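Long-range contacts in aspartate-semialdehyde dehydrogenase 2 (Vibrio cholerae, PDB 2R00), which catalyses the NADPH-dependent reductive dephosphorylation of L-aspartyl-4-phosphate to L-aspartate semialdehyde, an early step towards lysine, methionine and threonine: residues V66-S72 against G89-N95; S78-P83 against D94-F99; E246-T252 against S305-V311; N128-I134 against G319-A324. All coordinates share one frame; numbering follows the deposited sequence.

Interaction 1 (V66-S72 against G89-N95); sequences VHIALFS and GVVVIDN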
# COMPACT_ATOMS: atom_id res chain seq x y z
N VAL A 66 4.16 10.74 42.96
CA VAL A 66 4.26 11.27 41.59
C VAL A 66 3.08 12.13 41.15
O VAL A 66 1.95 11.97 41.64
CB VAL A 66 4.53 10.16 40.53
CG1 VAL A 66 5.92 9.57 40.70
CG2 VAL A 66 3.50 9.06 40.60
N HIS A 67 3.35 13.05 40.22
CA HIS A 67 2.33 13.89 39.62
C HIS A 67 1.74 13.25 38.37
O HIS A 67 0.55 13.35 38.11
CB HIS A 67 2.93 15.25 39.24
CG HIS A 67 3.43 16.04 40.41
ND1 HIS A 67 4.74 16.00 40.83
CD2 HIS A 67 2.79 16.90 41.24
CE1 HIS A 67 4.89 16.80 41.87
NE2 HIS A 67 3.73 17.36 42.14
N ILE A 68 2.61 12.61 37.59
CA ILE A 68 2.26 12.08 36.26
C ILE A 68 2.92 10.72 36.06
O ILE A 68 4.06 10.51 36.48
CB ILE A 68 2.70 13.05 35.13
CG1 ILE A 68 1.94 14.38 35.22
CG2 ILE A 68 2.49 12.43 33.72
CD1 ILE A 68 2.63 15.52 34.48
N ALA A 69 2.19 9.80 35.44
CA ALA A 69 2.78 8.51 35.11
C ALA A 69 2.57 8.23 33.63
O ALA A 69 1.51 8.52 33.10
CB ALA A 69 2.17 7.40 35.96
N LEU A 70 3.60 7.69 32.99
CA LEU A 70 3.51 7.20 31.62
C LEU A 70 3.48 5.68 31.68
O LEU A 70 4.41 5.06 32.20
CB LEU A 70 4.71 7.68 30.77
CG LEU A 70 5.21 9.13 30.85
CD1 LEU A 70 6.47 9.33 30.00
CD2 LEU A 70 4.13 10.12 30.42
N PHE A 71 2.40 5.09 31.18
CA PHE A 71 2.22 3.63 31.22
C PHE A 71 2.50 3.03 29.85
O PHE A 71 1.93 3.47 28.85
CB PHE A 71 0.77 3.28 31.60
CG PHE A 71 0.48 3.28 33.09
CD1 PHE A 71 1.15 4.13 33.98
CD2 PHE A 71 -0.53 2.46 33.60
CE1 PHE A 71 0.84 4.11 35.35
CE2 PHE A 71 -0.84 2.43 34.96
CZ PHE A 71 -0.16 3.27 35.84
N SER A 72 3.34 2.01 29.80
CA SER A 72 3.50 1.24 28.56
C SER A 72 3.89 -0.20 28.84
O SER A 72 4.91 -0.68 28.35
CB SER A 72 4.51 1.90 27.62
OG SER A 72 4.44 1.31 26.32
N GLY A 89 -4.32 10.24 42.82
CA GLY A 89 -4.19 11.62 42.35
C GLY A 89 -3.13 11.82 41.27
O GLY A 89 -2.81 12.96 40.92
N VAL A 90 -2.58 10.72 40.75
CA VAL A 90 -1.65 10.75 39.61
C VAL A 90 -2.43 10.91 38.28
O VAL A 90 -3.51 10.33 38.12
CB VAL A 90 -0.82 9.43 39.54
CG1 VAL A 90 0.29 9.53 38.49
CG2 VAL A 90 -0.23 9.09 40.89
N VAL A 91 -1.89 11.69 37.35
CA VAL A 91 -2.45 11.74 36.00
C VAL A 91 -1.69 10.76 35.12
O VAL A 91 -0.47 10.88 34.92
CB VAL A 91 -2.47 13.18 35.39
CG1 VAL A 91 -3.20 13.19 34.03
CG2 VAL A 91 -3.15 14.15 36.34
N VAL A 92 -2.42 9.77 34.60
CA VAL A 92 -1.83 8.67 33.84
C VAL A 92 -1.95 8.96 32.35
O VAL A 92 -3.03 9.26 31.85
CB VAL A 92 -2.51 7.31 34.17
CG1 VAL A 92 -1.88 6.17 33.36
CG2 VAL A 92 -2.45 7.02 35.67
N ILE A 93 -0.82 8.91 31.65
CA ILE A 93 -0.82 8.97 30.19
C ILE A 93 -0.57 7.54 29.72
O ILE A 93 0.48 6.97 30.00
CB ILE A 93 0.23 10.00 29.65
CG1 ILE A 93 -0.18 11.42 30.07
CG2 ILE A 93 0.35 9.87 28.13
CD1 ILE A 93 0.98 12.40 30.27
N ASP A 94 -1.57 6.96 29.06
CA ASP A 94 -1.61 5.52 28.85
C ASP A 94 -1.31 5.12 27.42
O ASP A 94 -2.10 5.37 26.52
CB ASP A 94 -2.97 4.93 29.24
CG ASP A 94 -2.93 3.43 29.34
OD1 ASP A 94 -1.98 2.92 29.97
OD2 ASP A 94 -3.82 2.76 28.77
N ASN A 95 -0.17 4.47 27.23
CA ASN A 95 0.19 3.99 25.90
C ASN A 95 -0.22 2.54 25.70
O ASN A 95 0.63 1.67 25.46
CB ASN A 95 1.69 4.19 25.64
CG ASN A 95 2.08 3.80 24.22
OD1 ASN A 95 1.54 4.32 23.25
ND2 ASN A 95 2.99 2.86 24.11
O HOH W 1 -1.26 14.72 39.77
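The F71 ring carries V92 CG1 over the centre of one face, a CH-pi contact in which that methyl lies 3.7 Å from the ring centroid and 12° off the normal. F9 meets the same ring edge-to-face, and D94 approaches it obliquely, its carboxylate turned 74° from the ring and its OD1, hydrogen-bonded by S78 OG of helix 75-87, 3.2 Å from F71 CB. These residues belong to the beta-alpha-beta unit 68-71, 75-87, 91-94 of the Rossmann-type nucleotide-binding domain, whose crossover helix lies against the face bearing F71 and V92. V92 has CG1 anti to its own backbone N (chi1 180°), which directs that methyl at the aromatic face. On the same side V90 sends CG1 to A69 CB at 3.8 Å and CG2 to V66 CG2. The other face holds I68, L70, V91 and I93. There the CD1 tip of I93 fits between two neighbours, 3.8 Å from I68 CG2 and 3.9 Å from L70 CD2, and L331, V332 and A328 of helix 316-335 pack over this side. Five backbone hydrogen bonds join the parallel strands, among them I93 N to A69 O at 2.8 Å, almost straight. At the entry to the ladder, where G89 ends the helix in a Schellman motif, one water donates to both H67 O (2.8 Å) and G89 O (2.6 Å).

Interaction 2 (S78-P83 against D94-F99); sequences SAKWAP and DNTSHF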
# COMPACT_ATOMS: atom_id res chain seq x y z
N SER A 78 -2.49 -1.93 32.49
CA SER A 78 -3.10 -0.60 32.59
C SER A 78 -4.53 -0.65 33.15
O SER A 78 -4.92 0.19 33.97
CB SER A 78 -3.13 0.08 31.21
OG SER A 78 -1.86 0.64 30.93
N ALA A 79 -5.30 -1.63 32.69
CA ALA A 79 -6.66 -1.87 33.21
C ALA A 79 -6.68 -1.99 34.73
O ALA A 79 -7.56 -1.42 35.39
CB ALA A 79 -7.23 -3.14 32.58
N LYS A 80 -5.74 -2.75 35.27
CA LYS A 80 -5.55 -2.95 36.71
C LYS A 80 -4.98 -1.71 37.41
O LYS A 80 -5.58 -1.19 38.36
CB LYS A 80 -4.63 -4.16 36.94
CG LYS A 80 -4.38 -4.52 38.41
CD LYS A 80 -3.80 -5.94 38.54
CE LYS A 80 -3.51 -6.29 40.01
NZ LYS A 80 -3.36 -7.76 40.19
N TRP A 81 -3.83 -1.23 36.92
CA TRP A 81 -3.04 -0.23 37.63
C TRP A 81 -3.37 1.25 37.41
O TRP A 81 -3.14 2.07 38.31
CB TRP A 81 -1.54 -0.48 37.41
CG TRP A 81 -1.08 -1.67 38.16
CD1 TRP A 81 -0.76 -2.88 37.66
CD2 TRP A 81 -0.94 -1.76 39.59
NE1 TRP A 81 -0.39 -3.73 38.67
CE2 TRP A 81 -0.50 -3.07 39.87
CE3 TRP A 81 -1.12 -0.86 40.65
CZ2 TRP A 81 -0.24 -3.52 41.18
CZ3 TRP A 81 -0.87 -1.30 41.96
CH2 TRP A 81 -0.44 -2.62 42.20
N ALA A 82 -3.89 1.62 36.24
CA ALA A 82 -4.20 3.03 36.00
C ALA A 82 -5.29 3.58 36.91
O ALA A 82 -5.17 4.73 37.35
CB ALA A 82 -4.54 3.30 34.53
N PRO A 83 -6.37 2.81 37.15
CA PRO A 83 -7.32 3.28 38.17
C PRO A 83 -6.70 3.53 39.55
O PRO A 83 -7.11 4.47 40.25
CB PRO A 83 -8.34 2.14 38.24
CG PRO A 83 -8.31 1.53 36.86
CD PRO A 83 -6.84 1.56 36.52
N ASP A 94 -1.57 6.96 29.06
CA ASP A 94 -1.61 5.52 28.85
C ASP A 94 -1.31 5.12 27.42
O ASP A 94 -2.10 5.37 26.52
CB ASP A 94 -2.97 4.93 29.24
CG ASP A 94 -2.93 3.43 29.34
OD1 ASP A 94 -1.98 2.92 29.97
OD2 ASP A 94 -3.82 2.76 28.77
N ASN A 95 -0.17 4.47 27.23
CA ASN A 95 0.19 3.99 25.90
C ASN A 95 -0.22 2.54 25.70
O ASN A 95 0.63 1.67 25.46
CB ASN A 95 1.69 4.19 25.64
CG ASN A 95 2.08 3.80 24.22
OD1 ASN A 95 1.54 4.32 23.25
ND2 ASN A 95 2.99 2.86 24.11
N THR A 96 -1.52 2.28 25.85
CA THR A 96 -2.12 0.99 25.46
C THR A 96 -3.44 1.26 24.75
O THR A 96 -3.90 2.41 24.68
CB THR A 96 -2.37 0.03 26.70
OG1 THR A 96 -3.57 0.41 27.39
CG2 THR A 96 -1.20 0.07 27.67
N SER A 97 -4.06 0.21 24.23
CA SER A 97 -5.41 0.35 23.66
C SER A 97 -6.50 0.43 24.73
O SER A 97 -7.63 0.81 24.43
CB SER A 97 -5.72 -0.81 22.71
OG SER A 97 -5.62 -2.03 23.42
N HIS A 98 -6.17 0.09 25.98
CA HIS A 98 -7.23 -0.13 26.98
C HIS A 98 -8.23 1.02 27.15
O HIS A 98 -9.44 0.78 27.10
CB HIS A 98 -6.72 -0.61 28.35
CG HIS A 98 -7.84 -0.94 29.29
ND1 HIS A 98 -8.62 -2.07 29.15
CD2 HIS A 98 -8.34 -0.27 30.36
CE1 HIS A 98 -9.56 -2.08 30.08
NE2 HIS A 98 -9.41 -1.00 30.83
N PHE A 99 -7.75 2.25 27.33
CA PHE A 99 -8.64 3.40 27.61
C PHE A 99 -8.96 4.30 26.42
O PHE A 99 -9.64 5.32 26.57
CB PHE A 99 -8.09 4.27 28.73
CG PHE A 99 -8.01 3.59 30.05
CD1 PHE A 99 -9.14 3.39 30.82
CD2 PHE A 99 -6.78 3.15 30.54
CE1 PHE A 99 -9.06 2.74 32.05
CE2 PHE A 99 -6.69 2.52 31.77
CZ PHE A 99 -7.83 2.31 32.53
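S78 reaches from helix 75-87 into the loop that follows strand 91-94, meeting D94 and T96 with successive atoms. Its CB lies against the D94 carboxylate, 3.3 Å from D94 OD1. Its OG, anti to the carbonyl carbon (chi1 -80°), donates to the same D94 OD1; the modelled 2.5 Å is very short and its exact value doubtful. The OG also touches T96 CG2 at 3.4 Å. The second carboxylate oxygen is taken by T96: its OG1 donates to D94 OD2 on the syn side, 29° out of the carboxylate plane. T96 OG1 in turn accepts from H98 N at 3.0 Å, closing an ST turn. With a hydroxyl on each oxygen, the carboxylate is fixed in rotation between helix and loop. Beyond it the contacts are stacked in layers: A79 CB sits over the centre of the H98 imidazole, 3.6 Å from its centroid, while H98 CD2 lies over one face of F99. The F99 ring brings CE2 to A82 CB at 3.6 Å and presents its edge to S78 O and P83 CD. On the sheet side of the helix, S78, W81 and A82 rest on F71 of strand 68-71, so adjoining sides of the helix meet that strand and the 94-99 loop.

Interaction 3 (E246-T252 against S305-V311); sequences EAVHVET and SGINLWV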
# COMPACT_ATOMS: atom_id res chain seq x y z
N GLU A 246 2.12 4.03 5.84
CA GLU A 246 0.71 4.17 5.51
C GLU A 246 0.57 4.85 4.17
O GLU A 246 1.26 5.81 3.90
CB GLU A 246 -0.02 5.04 6.52
CG GLU A 246 0.17 4.62 7.93
CD GLU A 246 -0.49 5.55 8.88
OE1 GLU A 246 -0.53 6.77 8.61
OE2 GLU A 246 -0.96 5.07 9.90
N ALA A 247 -0.35 4.34 3.35
CA ALA A 247 -0.75 5.00 2.11
C ALA A 247 -2.11 5.62 2.39
O ALA A 247 -3.02 4.94 2.89
CB ALA A 247 -0.86 3.98 0.98
N VAL A 248 -2.24 6.92 2.13
CA VAL A 248 -3.46 7.66 2.51
C VAL A 248 -4.11 8.31 1.31
O VAL A 248 -3.46 9.06 0.56
CB VAL A 248 -3.18 8.77 3.58
CG1 VAL A 248 -4.49 9.36 4.11
CG2 VAL A 248 -2.33 8.24 4.72
N HIS A 249 -5.39 8.02 1.12
CA HIS A 249 -6.21 8.79 0.19
C HIS A 249 -7.28 9.54 0.97
O HIS A 249 -7.98 8.94 1.80
CB HIS A 249 -6.87 7.89 -0.86
CG HIS A 249 -7.83 8.63 -1.75
ND1 HIS A 249 -7.43 9.34 -2.86
CD2 HIS A 249 -9.17 8.81 -1.66
CE1 HIS A 249 -8.48 9.90 -3.43
NE2 HIS A 249 -9.55 9.59 -2.71
N VAL A 250 -7.41 10.84 0.70
CA VAL A 250 -8.45 11.65 1.31
C VAL A 250 -9.36 12.33 0.29
O VAL A 250 -8.91 12.88 -0.72
CB VAL A 250 -7.89 12.68 2.35
CG1 VAL A 250 -7.14 11.95 3.46
CG2 VAL A 250 -6.99 13.70 1.71
N GLU A 251 -10.65 12.25 0.56
CA GLU A 251 -11.67 12.95 -0.20
C GLU A 251 -11.96 14.21 0.61
O GLU A 251 -12.44 14.13 1.75
CB GLU A 251 -12.90 12.05 -0.32
CG GLU A 251 -13.84 12.39 -1.44
CD GLU A 251 -13.22 12.29 -2.82
OE1 GLU A 251 -13.56 13.15 -3.65
OE2 GLU A 251 -12.40 11.38 -3.10
N THR A 252 -11.60 15.36 0.05
CA THR A 252 -11.74 16.65 0.75
C THR A 252 -13.11 17.28 0.44
O THR A 252 -13.80 16.85 -0.48
CB THR A 252 -10.60 17.62 0.40
OG1 THR A 252 -10.61 17.90 -1.00
CG2 THR A 252 -9.24 17.02 0.77
N SER A 305 -10.24 17.35 -5.45
CA SER A 305 -10.76 17.06 -4.11
C SER A 305 -10.35 15.64 -3.65
O SER A 305 -10.83 15.13 -2.63
CB SER A 305 -12.27 17.34 -4.01
OG SER A 305 -13.04 16.41 -4.75
N GLY A 306 -9.46 15.02 -4.42
CA GLY A 306 -8.79 13.80 -4.01
C GLY A 306 -7.30 14.06 -3.83
O GLY A 306 -6.63 14.52 -4.76
N ILE A 307 -6.80 13.78 -2.63
CA ILE A 307 -5.38 13.95 -2.32
C ILE A 307 -4.79 12.63 -1.81
O ILE A 307 -5.42 11.91 -1.02
CB ILE A 307 -5.15 15.14 -1.32
CG1 ILE A 307 -4.93 16.45 -2.09
CG2 ILE A 307 -3.95 14.91 -0.39
CD1 ILE A 307 -3.47 16.63 -2.60
N ASN A 308 -3.58 12.33 -2.28
CA ASN A 308 -2.86 11.11 -1.95
C ASN A 308 -1.50 11.46 -1.34
O ASN A 308 -0.85 12.40 -1.77
CB ASN A 308 -2.62 10.27 -3.21
CG ASN A 308 -3.90 9.84 -3.87
OD1 ASN A 308 -4.52 8.86 -3.45
ND2 ASN A 308 -4.32 10.56 -4.90
N LEU A 309 -1.10 10.68 -0.34
CA LEU A 309 0.21 10.83 0.29
C LEU A 309 0.56 9.53 1.01
O LEU A 309 -0.33 8.74 1.34
CB LEU A 309 0.22 12.00 1.29
CG LEU A 309 -0.74 11.93 2.49
CD1 LEU A 309 -0.16 12.64 3.68
CD2 LEU A 309 -2.10 12.49 2.14
N TRP A 310 1.85 9.32 1.23
CA TRP A 310 2.35 8.23 2.06
C TRP A 310 3.04 8.81 3.28
O TRP A 310 3.68 9.86 3.20
CB TRP A 310 3.33 7.36 1.28
CG TRP A 310 2.66 6.40 0.32
CD1 TRP A 310 1.83 6.73 -0.72
CD2 TRP A 310 2.77 4.97 0.31
NE1 TRP A 310 1.42 5.60 -1.38
CE2 TRP A 310 1.98 4.50 -0.77
CE3 TRP A 310 3.46 4.04 1.10
CZ2 TRP A 310 1.87 3.14 -1.07
CZ3 TRP A 310 3.34 2.70 0.81
CH2 TRP A 310 2.55 2.26 -0.28
N VAL A 311 2.89 8.12 4.40
CA VAL A 311 3.38 8.59 5.69
C VAL A 311 4.18 7.45 6.29
O VAL A 311 3.71 6.31 6.32
CB VAL A 311 2.20 8.98 6.63
CG1 VAL A 311 2.72 9.57 7.93
CG2 VAL A 311 1.27 9.93 5.95
O HOH W 2 -2.61 6.76 -1.83
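E246-T252 and S305-V311 run antiparallel, their strand axes 4.7 Å apart at closest approach, with hydrogen-bonded pairs E246-V311, V248-L309 and V250-I307 and a last bond from T252 N to S305 O. On one face, A247 CB lies over the six-membered ring of W310, 3.7 Å from its centroid and displaced toward the rim. The same indole makes a cation-pi contact with R296 and meets Y157 with nearly parallel planes. Further along, H249 ND1 donates to N308 OD1 at 3.0 Å; the acceptor is in the imidazole plane, yet the donor stands 46° above the amide plane of N308, away from a lone pair. A water also donates to N308 OD1, at 3.3 Å, while N308 ND2 is hydrogen-bonded to D300 OD1. The opposite face is largely apolar: V250 CG2 runs alongside I307 CB at 3.8 Å, and V248 CB meets L309 CD2 at 4.1 Å. E246 extends from this face beside V311 to helix 131-147. The two faces thus differ in chemistry. The polar and aromatic one, with H249, N308 and W310, packs on R151, N153 and C197 of the second subunit, consistent with the dimerisation role of this domain, whereas the mainly aliphatic one faces the interior of its own subunit.

Interaction 4 (N128-I134 against G319-A324); sequences NPNCSTI and GAATNA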
# COMPACT_ATOMS: atom_id res chain seq x y z
N ASN A 128 -3.01 7.58 24.98
CA ASN A 128 -2.07 7.80 23.87
C ASN A 128 -2.58 6.94 22.72
O ASN A 128 -2.85 5.76 22.93
CB ASN A 128 -0.66 7.32 24.29
CG ASN A 128 0.48 7.96 23.49
OD1 ASN A 128 1.40 7.27 23.01
ND2 ASN A 128 0.47 9.28 23.39
N PRO A 129 -2.77 7.53 21.52
CA PRO A 129 -3.27 6.72 20.41
C PRO A 129 -2.24 5.76 19.81
O PRO A 129 -1.05 5.80 20.16
CB PRO A 129 -3.71 7.76 19.36
CG PRO A 129 -3.67 9.09 20.04
CD PRO A 129 -2.59 8.93 21.10
N ASN A 130 -2.73 4.91 18.91
CA ASN A 130 -1.90 4.01 18.13
C ASN A 130 -0.96 4.83 17.25
O ASN A 130 -1.39 5.85 16.69
CB ASN A 130 -2.84 3.15 17.28
CG ASN A 130 -2.16 1.92 16.73
OD1 ASN A 130 -1.30 2.02 15.87
ND2 ASN A 130 -2.54 0.75 17.24
N CYS A 131 0.30 4.41 17.12
CA CYS A 131 1.27 5.14 16.27
C CYS A 131 0.77 5.33 14.84
O CYS A 131 0.99 6.38 14.25
CB CYS A 131 2.67 4.50 16.27
SG CYS A 131 4.04 5.59 15.60
N SER A 132 0.07 4.32 14.30
CA SER A 132 -0.59 4.44 13.00
C SER A 132 -1.53 5.65 12.93
O SER A 132 -1.52 6.39 11.94
CB SER A 132 -1.41 3.19 12.71
OG SER A 132 -0.62 2.19 12.10
N THR A 133 -2.34 5.83 13.97
CA THR A 133 -3.31 6.93 14.04
C THR A 133 -2.60 8.26 14.28
O THR A 133 -2.96 9.27 13.68
CB THR A 133 -4.34 6.70 15.16
OG1 THR A 133 -4.89 5.39 15.05
CG2 THR A 133 -5.46 7.74 15.09
N ILE A 134 -1.61 8.26 15.16
CA ILE A 134 -0.77 9.45 15.38
C ILE A 134 -0.16 9.94 14.05
O ILE A 134 -0.37 11.09 13.66
CB ILE A 134 0.35 9.17 16.41
CG1 ILE A 134 -0.24 8.82 17.78
CG2 ILE A 134 1.30 10.40 16.52
CD1 ILE A 134 0.78 8.28 18.79
N GLY A 319 8.00 7.43 18.10
CA GLY A 319 6.80 8.19 17.77
C GLY A 319 5.76 8.13 18.88
O GLY A 319 5.25 9.16 19.32
N ALA A 320 5.48 6.91 19.34
CA ALA A 320 4.56 6.67 20.46
C ALA A 320 5.03 7.36 21.74
O ALA A 320 4.25 8.04 22.42
CB ALA A 320 4.42 5.19 20.69
N ALA A 321 6.32 7.20 22.06
CA ALA A 321 6.89 7.74 23.28
C ALA A 321 6.87 9.26 23.27
O ALA A 321 6.49 9.89 24.26
CB ALA A 321 8.30 7.22 23.47
N THR A 322 7.24 9.84 22.13
CA THR A 322 7.24 11.29 21.95
C THR A 322 5.84 11.90 22.06
O THR A 322 5.68 12.96 22.68
CB THR A 322 7.88 11.66 20.60
OG1 THR A 322 9.23 11.18 20.58
CG2 THR A 322 7.86 13.17 20.36
N ASN A 323 4.84 11.25 21.48
CA ASN A 323 3.47 11.76 21.59
C ASN A 323 3.05 11.87 23.05
O ASN A 323 2.48 12.89 23.48
CB ASN A 323 2.48 10.87 20.81
CG ASN A 323 1.17 11.57 20.54
OD1 ASN A 323 1.08 12.41 19.64
ND2 ASN A 323 0.14 11.24 21.31
N ALA A 324 3.35 10.82 23.81
CA ALA A 324 3.09 10.72 25.25
C ALA A 324 3.76 11.82 26.05
O ALA A 324 3.15 12.42 26.93
CB ALA A 324 3.55 9.35 25.76
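N323 and N128 slide past each other in opposite directions with their amide planes 42° apart, where the active-site helix 131-147 and the long C-terminal helix 316-335 draw together. The first of these helices starts with an N-cap, N130, directly ahead of C131, the residue that forms the acyl-thioester intermediate. N323 meets three residues of the other segment. Its CG is anti to the backbone N (chi1 -162°), which stretches the amide across to the 128-134 chain, where P129 crosses it at about a right angle with CD 3.6 Å from N323 ND2. That ND2 is hydrogen-bonded to V108 O, a bond that helps to set the amide's rotation. From the opposite direction comes I134: its CD1 touches N323 CB at 3.7 Å and its CG2 lies 3.7 Å from N323 OD1. N128 also reaches A324, its CG 4.1 Å from A324 CB, and its backbone O is bonded to NE of R100, a predicted phosphate-binding residue. At the other end C131 SG lies alongside helix 316-335 near G319 and A320, 4.2 Å from A320 N; G319 has no side chain to intervene. E219 holds the helix start through N130 N and T133 OG1. The cap itself is made by S132 N, which donates to a lone pair of N130 OD1 at 3.1 Å.

In the fold
All four contacts are buried, but in different surroundings. Interactions 1 and 2 share D94 and N95 and bind the same beta-alpha-beta unit, the first by strand ladder and aliphatic packing, the second by hydroxyl-carboxylate bonds and rings; F71 lies between them, against S78 and A82. Interaction 4, close to the centre of the chain, continues from them: D94 O and N128 N are 2.8 Å apart, a probable hydrogen bond. Its chemistry is that of amides and a catalytic thiol rather than a ladder. Interaction 3 is nested inside the loop that interaction 4 closes, about 34 Å from interaction 1 between centres; E246 packs near S132 of helix 131-147, and one sheet face meets the other subunit.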